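Local coordinates for protein plasmid stabilization system (Mesorhizobium opportunistum, PDB 5CEG) that probably acts as the ParE-type toxin of a type II toxin-antitoxin system, held in a complex with a second protein, presumably its antitoxin, at residues 85-90 with 99-104; 22-27 with 103-108. All blocks are in the same frame, centred on the assembly; numbering follows the deposited sequence.

Contact 1 (85-90 with 99-104); sequences LLYETV and EWVEIV
Glu88 and Glu102 form a hydrogen-bonded antiparallel pair whose N-H and C=O groups satisfy each other: Glu88 N gives to Glu102 O at 3.0 Å, and Glu102 N returns a bond to Glu88 O (N-H...O 156°). Val104 N to Leu86 O, 2.7 Å, and Val90 N to Trp100 O extend the backbone pairing. The two glutamate side chains run side by side on one sheet face, carboxylate planes 73° apart and Glu88 OE2 3.8 Å from Glu102 OE1; one water donates to both oxygens and, in the conformer described, accepts from Trp100 NE1 at 2.9 Å. The closeness of two acids is probably eased by this water and by salt bridges from both oxygens to basic side chains of the chain of another protein, while Ser74 OG bonds Glu88 OE1. The strands are the arms of the 83-90/100-108 hairpin, central in the ParE-toxin sheet, and the second begins with a classic beta bulge: Val90 O accepts from both Glu99 N, at 2.9 Å, and Trp100 N, at 3.2 Å. In that conformer Trp100, with CG between its backbone N and carbonyl carbon (chi1 67°), lays its indole against Val90, whose CB stands 3.6 Å from the six-membered ring centroid, a CH-pi contact. On the reverse face Tyr87 meets Val101 obliquely, CD2 to CG1 3.7 Å; its carbon part suits packing on Leu58, while OH donates to Pro62 O and accepts from Gly65 N.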
loop_
_atom_site.group_PDB
_atom_site.type_symbol
_atom_site.label_atom_id
_atom_site.label_comp_id
_atom_site.label_asym_id
_atom_site.label_seq_id
_atom_site.Cartn_x
_atom_site.Cartn_y
_atom_site.Cartn_z
ATOM N N LEU B 85 8.048 -7.050 -21.313
ATOM C CA LEU B 85 7.809 -7.804 -22.537
ATOM C C LEU B 85 7.480 -9.235 -22.156
ATOM O O LEU B 85 8.264 -9.882 -21.474
ATOM C CB LEU B 85 9.030 -7.784 -23.462
ATOM C CG LEU B 85 9.564 -6.481 -24.062
ATOM C CD1 LEU B 85 10.815 -6.776 -24.875
ATOM C CD2 LEU B 85 8.544 -5.806 -24.942
ATOM N N LEU B 86 6.334 -9.738 -22.609
ATOM C CA LEU B 86 5.997 -11.145 -22.412
ATOM C C LEU B 86 6.225 -11.876 -23.723
ATOM O O LEU B 86 5.708 -11.454 -24.750
ATOM C CB LEU B 86 4.536 -11.327 -21.973
ATOM C CG LEU B 86 4.091 -10.601 -20.705
ATOM C CD1 LEU B 86 2.605 -10.865 -20.465
ATOM C CD2 LEU B 86 4.940 -11.076 -19.533
ATOM N N TYR B 87 6.997 -12.953 -23.700
ATOM C CA TYR B 87 7.313 -13.646 -24.951
ATOM C C TYR B 87 7.533 -15.131 -24.716
ATOM O O TYR B 87 7.623 -15.590 -23.576
ATOM C CB TYR B 87 8.560 -13.027 -25.603
ATOM C CG TYR B 87 9.896 -13.477 -25.025
ATOM C CD1 TYR B 87 10.483 -12.809 -23.947
ATOM C CD2 TYR B 87 10.580 -14.547 -25.583
ATOM C CE1 TYR B 87 11.714 -13.216 -23.442
ATOM C CE2 TYR B 87 11.797 -14.965 -25.086
ATOM C CZ TYR B 87 12.360 -14.305 -24.012
ATOM O OH TYR B 87 13.593 -14.734 -23.528
ATOM N N GLU B 88 7.645 -15.884 -25.807
ATOM C CA GLU B 88 8.077 -17.273 -25.716
ATOM C C GLU B 88 9.059 -17.582 -26.834
ATOM O O GLU B 88 9.094 -16.873 -27.839
ATOM C CB GLU B 88 6.888 -18.235 -25.800
ATOM C CG GLU B 88 6.069 -18.049 -27.081
ATOM C CD GLU B 88 4.952 -19.060 -27.257
ATOM O OE1 GLU B 88 4.659 -19.836 -26.321
ATOM O OE2 GLU B 88 4.353 -19.061 -28.353
ATOM N N THR B 89 9.846 -18.634 -26.649
ATOM C CA THR B 89 10.621 -19.188 -27.758
ATOM C C THR B 89 9.893 -20.403 -28.310
ATOM O O THR B 89 9.149 -21.079 -27.590
ATOM C CB THR B 89 12.049 -19.618 -27.354
ATOM O OG1 THR B 89 12.001 -20.779 -26.522
ATOM C CG2 THR B 89 12.799 -18.488 -26.637
ATOM N N VAL B 90 10.094 -20.671 -29.594
ATOM C CA VAL B 90 9.640 -21.934 -30.165
ATOM C C VAL B 90 10.815 -22.565 -30.909
ATOM O O VAL B 90 11.383 -21.929 -31.789
ATOM C CB VAL B 90 8.467 -21.762 -31.118
ATOM C CG1 VAL B 90 8.061 -23.129 -31.669
ATOM C CG2 VAL B 90 7.284 -21.108 -30.401
ATOM N N GLU B 99 13.778 -21.495 -33.279
ATOM C CA GLU B 99 13.357 -21.107 -34.628
ATOM C C GLU B 99 12.719 -19.715 -34.633
ATOM O O GLU B 99 12.967 -18.918 -35.542
ATOM C CB GLU B 99 12.398 -22.139 -35.231
ATOM C CG GLU B 99 11.828 -21.689 -36.565
ATOM C CD GLU B 99 11.743 -22.770 -37.621
ATOM O OE1 GLU B 99 12.330 -23.848 -37.425
ATOM O OE2 GLU B 99 11.079 -22.529 -38.656
ATOM N N TRP B 100 11.916 -19.402 -33.613
ATOM C CA TRP B 100 11.590 -17.993 -33.446
ATOM C C TRP B 100 11.268 -17.610 -32.028
ATOM O O TRP B 100 11.163 -18.421 -31.120
ATOM C CB TRP B 100 10.420 -17.552 -34.324
ATOM C CG TRP B 100 9.153 -18.178 -33.927
ATOM C CD1 TRP B 100 8.176 -17.664 -33.127
ATOM C CD2 TRP B 100 8.728 -19.471 -34.308
ATOM N NE1 TRP B 100 7.150 -18.574 -32.996
ATOM C CE2 TRP B 100 7.472 -19.691 -33.720
ATOM C CE3 TRP B 100 9.287 -20.468 -35.100
ATOM C CZ2 TRP B 100 6.778 -20.867 -33.906
ATOM C CZ3 TRP B 100 8.607 -21.626 -35.278
ATOM C CH2 TRP B 100 7.373 -21.826 -34.679
ATOM N N VAL B 101 11.281 -16.297 -31.857
ATOM C CA VAL B 101 10.838 -15.663 -30.622
ATOM C C VAL B 101 9.543 -14.961 -30.978
ATOM O O VAL B 101 9.509 -14.215 -31.952
ATOM C CB VAL B 101 11.873 -14.661 -30.092
ATOM C CG1 VAL B 101 11.230 -13.695 -29.083
ATOM C CG2 VAL B 101 13.039 -15.415 -29.464
ATOM N N GLU B 102 8.470 -15.212 -30.225
ATOM C CA GLU B 102 7.250 -14.426 -30.394
ATOM C C GLU B 102 7.026 -13.520 -29.189
ATOM O O GLU B 102 6.871 -14.016 -28.076
ATOM C CB GLU B 102 5.999 -15.307 -30.576
ATOM C CG GLU B 102 4.721 -14.426 -30.674
ATOM C CD GLU B 102 3.403 -15.182 -30.747
ATOM O OE1 GLU B 102 3.406 -16.423 -30.871
ATOM O OE2 GLU B 102 2.350 -14.501 -30.704
ATOM N N ILE B 103 7.025 -12.210 -29.411
ATOM C CA ILE B 103 6.642 -11.283 -28.348
ATOM C C ILE B 103 5.115 -11.217 -28.331
ATOM O O ILE B 103 4.473 -10.796 -29.294
ATOM C CB ILE B 103 7.287 -9.898 -28.538
ATOM C CG1 ILE B 103 8.811 -10.055 -28.495
ATOM C CG2 ILE B 103 6.802 -8.934 -27.458
ATOM C CD1 ILE B 103 9.595 -8.764 -28.631
ATOM N N VAL B 104 4.543 -11.683 -27.223
ATOM C CA VAL B 104 3.093 -11.847 -27.137
ATOM C C VAL B 104 2.363 -10.577 -26.667
ATOM O O VAL B 104 1.304 -10.236 -27.197
ATOM C CB VAL B 104 2.773 -13.040 -26.218
ATOM C CG1 VAL B 104 1.259 -13.223 -26.060
ATOM C CG2 VAL B 104 3.396 -14.315 -26.800
HETATM O O HOH W 1 4.937 -18.578 -31.103
#

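Contact 2 (22-27 with 103-108); sequences SPTAKA and IVRVVD
Ser22 ties the start of helix 23-37 to the strand 100-108 beside it, in the classic N-cap position. The serine is the single residue between strand 18-21, outermost within this chain, and the helix, and Ser22 N continues the sheet pairing by giving a nearly straight bond (169°) to Ile103 O, 2.9 Å away. Its hydroxyl does two jobs: Ser22 OG accepts from Ala25 N at 2.9 Å, the capping bond, and donates to Val104 O at 2.7 Å, approaching 30° out of that carbonyl's plane. A small side chain with both donor and acceptor suits this junction. Ala25 faces the strand, and its methyl lets the backbones come close: CB lies 3.5 Å from Ile103 O and 3.6 Å from Val104 O.

Arg105 can be followed outward. Its CB leaves the strand at a bulge, where Val104 and Arg105 both face Leu86. CG stands beside the backbone N (chi1 -61°), and further bends at chi2 and chi3 fold the chain back toward the helix. CD passes 3.8 Å from Thr24 CG2. NE lies near the same methyl and forms a salt bridge with Asp28, whose OD2 also accepts from Val106 N. At the tip, NH1 and NH2 each lie 3.6 Å from Thr24 CG2, and NH1 forms a salt bridge with an acidic side chain and a hydrogen bond with the backbone of the chain of another protein. Threonine suits its place by offering a methyl to the flat cation: Thr24 CG2 sits over the centre of one guanidinium face, 3.2 Å from Arg105 CZ.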
loop_
_atom_site.group_PDB
_atom_site.type_symbol
_atom_site.label_atom_id
_atom_site.label_comp_id
_atom_site.label_asym_id
_atom_site.label_seq_id
_atom_site.Cartn_x
_atom_site.Cartn_y
_atom_site.Cartn_z
ATOM N N SER B 22 2.937 -10.661 -31.790
ATOM C CA SER B 22 1.515 -10.916 -31.971
ATOM C C SER B 22 0.816 -9.645 -32.441
ATOM O O SER B 22 1.261 -8.531 -32.165
ATOM C CB SER B 22 0.883 -11.422 -30.668
ATOM O OG SER B 22 0.618 -10.323 -29.800
ATOM N N PRO B 23 -0.307 -9.792 -33.160
ATOM C CA PRO B 23 -1.083 -8.599 -33.502
ATOM C C PRO B 23 -1.393 -7.718 -32.289
ATOM O O PRO B 23 -1.313 -6.490 -32.396
ATOM C CB PRO B 23 -2.362 -9.191 -34.103
ATOM C CG PRO B 23 -1.876 -10.442 -34.755
ATOM C CD PRO B 23 -0.829 -11.003 -33.816
ATOM N N THR B 24 -1.724 -8.327 -31.154
ATOM C CA THR B 24 -1.992 -7.522 -29.964
ATOM C C THR B 24 -0.737 -6.788 -29.478
ATOM O O THR B 24 -0.833 -5.637 -29.040
ATOM C CB THR B 24 -2.545 -8.355 -28.805
ATOM O OG1 THR B 24 -3.603 -9.200 -29.284
ATOM C CG2 THR B 24 -3.113 -7.420 -27.738
ATOM N N ALA B 25 0.431 -7.428 -29.574
ATOM C CA ALA B 25 1.662 -6.751 -29.154
ATOM C C ALA B 25 1.954 -5.534 -30.032
ATOM O O ALA B 25 2.421 -4.513 -29.548
ATOM C CB ALA B 25 2.844 -7.713 -29.171
ATOM N N LYS B 26 1.711 -5.657 -31.337
ATOM C CA LYS B 26 1.845 -4.497 -32.211
ATOM C C LYS B 26 0.903 -3.376 -31.770
ATOM O O LYS B 26 1.294 -2.215 -31.711
ATOM C CB LYS B 26 1.567 -4.887 -33.668
ATOM C CG LYS B 26 1.706 -3.722 -34.629
ATOM C CD LYS B 26 1.361 -4.155 -36.058
ATOM C CE LYS B 26 1.445 -2.983 -37.030
ATOM N NZ LYS B 26 1.220 -3.424 -38.440
ATOM N N ALA B 27 -0.336 -3.737 -31.432
ATOM C CA ALA B 27 -1.296 -2.766 -30.934
ATOM C C ALA B 27 -0.824 -2.129 -29.627
ATOM O O ALA B 27 -1.030 -0.925 -29.411
ATOM C CB ALA B 27 -2.676 -3.426 -30.747
ATOM N N ILE B 103 7.025 -12.210 -29.411
ATOM C CA ILE B 103 6.642 -11.283 -28.348
ATOM C C ILE B 103 5.115 -11.217 -28.331
ATOM O O ILE B 103 4.473 -10.796 -29.294
ATOM C CB ILE B 103 7.287 -9.898 -28.538
ATOM C CG1 ILE B 103 8.811 -10.055 -28.495
ATOM C CG2 ILE B 103 6.802 -8.934 -27.458
ATOM C CD1 ILE B 103 9.595 -8.764 -28.631
ATOM N N VAL B 104 4.543 -11.683 -27.223
ATOM C CA VAL B 104 3.093 -11.847 -27.137
ATOM C C VAL B 104 2.363 -10.577 -26.667
ATOM O O VAL B 104 1.304 -10.236 -27.197
ATOM C CB VAL B 104 2.773 -13.040 -26.218
ATOM C CG1 VAL B 104 1.259 -13.223 -26.060
ATOM C CG2 VAL B 104 3.396 -14.315 -26.800
ATOM N N ARG B 105 2.932 -9.864 -25.685
ATOM C CA ARG B 105 2.400 -8.559 -25.232
ATOM C C ARG B 105 3.536 -7.636 -24.826
ATOM O O ARG B 105 4.607 -8.107 -24.427
ATOM C CB ARG B 105 1.466 -8.673 -24.016
ATOM C CG ARG B 105 0.223 -9.511 -24.212
ATOM C CD ARG B 105 -0.716 -8.925 -25.257
ATOM N NE ARG B 105 -1.233 -7.576 -24.986
ATOM C CZ ARG B 105 -2.465 -7.315 -24.557
ATOM N NH1 ARG B 105 -3.306 -8.308 -24.282
ATOM N NH2 ARG B 105 -2.863 -6.054 -24.419
ATOM N N VAL B 106 3.268 -6.341 -24.893
ATOM C CA VAL B 106 4.097 -5.328 -24.238
ATOM C C VAL B 106 3.226 -4.648 -23.171
ATOM O O VAL B 106 2.265 -3.946 -23.497
ATOM C CB VAL B 106 4.633 -4.284 -25.232
ATOM C CG1 VAL B 106 5.582 -3.319 -24.512
ATOM C CG2 VAL B 106 5.355 -4.973 -26.403
ATOM N N VAL B 107 3.544 -4.887 -21.899
ATOM C CA VAL B 107 2.675 -4.443 -20.807
ATOM C C VAL B 107 3.284 -3.262 -20.059
ATOM O O VAL B 107 4.439 -3.317 -19.689
ATOM C CB VAL B 107 2.424 -5.580 -19.820
ATOM C CG1 VAL B 107 1.464 -5.127 -18.715
ATOM C CG2 VAL B 107 1.856 -6.810 -20.549
ATOM N N ASP B 108 2.511 -2.196 -19.856
ATOM C CA ASP B 108 2.980 -1.061 -19.063
ATOM C C ASP B 108 2.655 -1.319 -17.600
ATOM O O ASP B 108 1.488 -1.315 -17.224
ATOM C CB ASP B 108 2.317 0.239 -19.539
ATOM C CG ASP B 108 2.828 1.479 -18.805
ATOM O OD1 ASP B 108 3.517 1.362 -17.772
ATOM O OD2 ASP B 108 2.547 2.593 -19.292
#

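In the fold
Strand 100-108 serves both contacts: contact 1 pairs its first half with strand 83-90, while contact 2 sets the start of helix 23-37 against its middle, residues 103-106. Their centres are 11 Å apart, and Ile103 and Val104 belong to both. The hairpin pairing runs on past contact 1 through a probable hydrogen bond from Leu86 N to Arg105 O, 3.0 Å, and Leu85 CD2 packs on Val106 CG2 at 3.6 Å. Both contacts also meet the chain of another protein, at Glu88 and Glu102 in contact 1 and at Arg105 in contact 2, consistent with antitoxin binding. The sodium ion, bound at Gly109, Leu113 and Leu116 beyond the end of strand 100-108, lies about 14 Å from the Leu86 side chain.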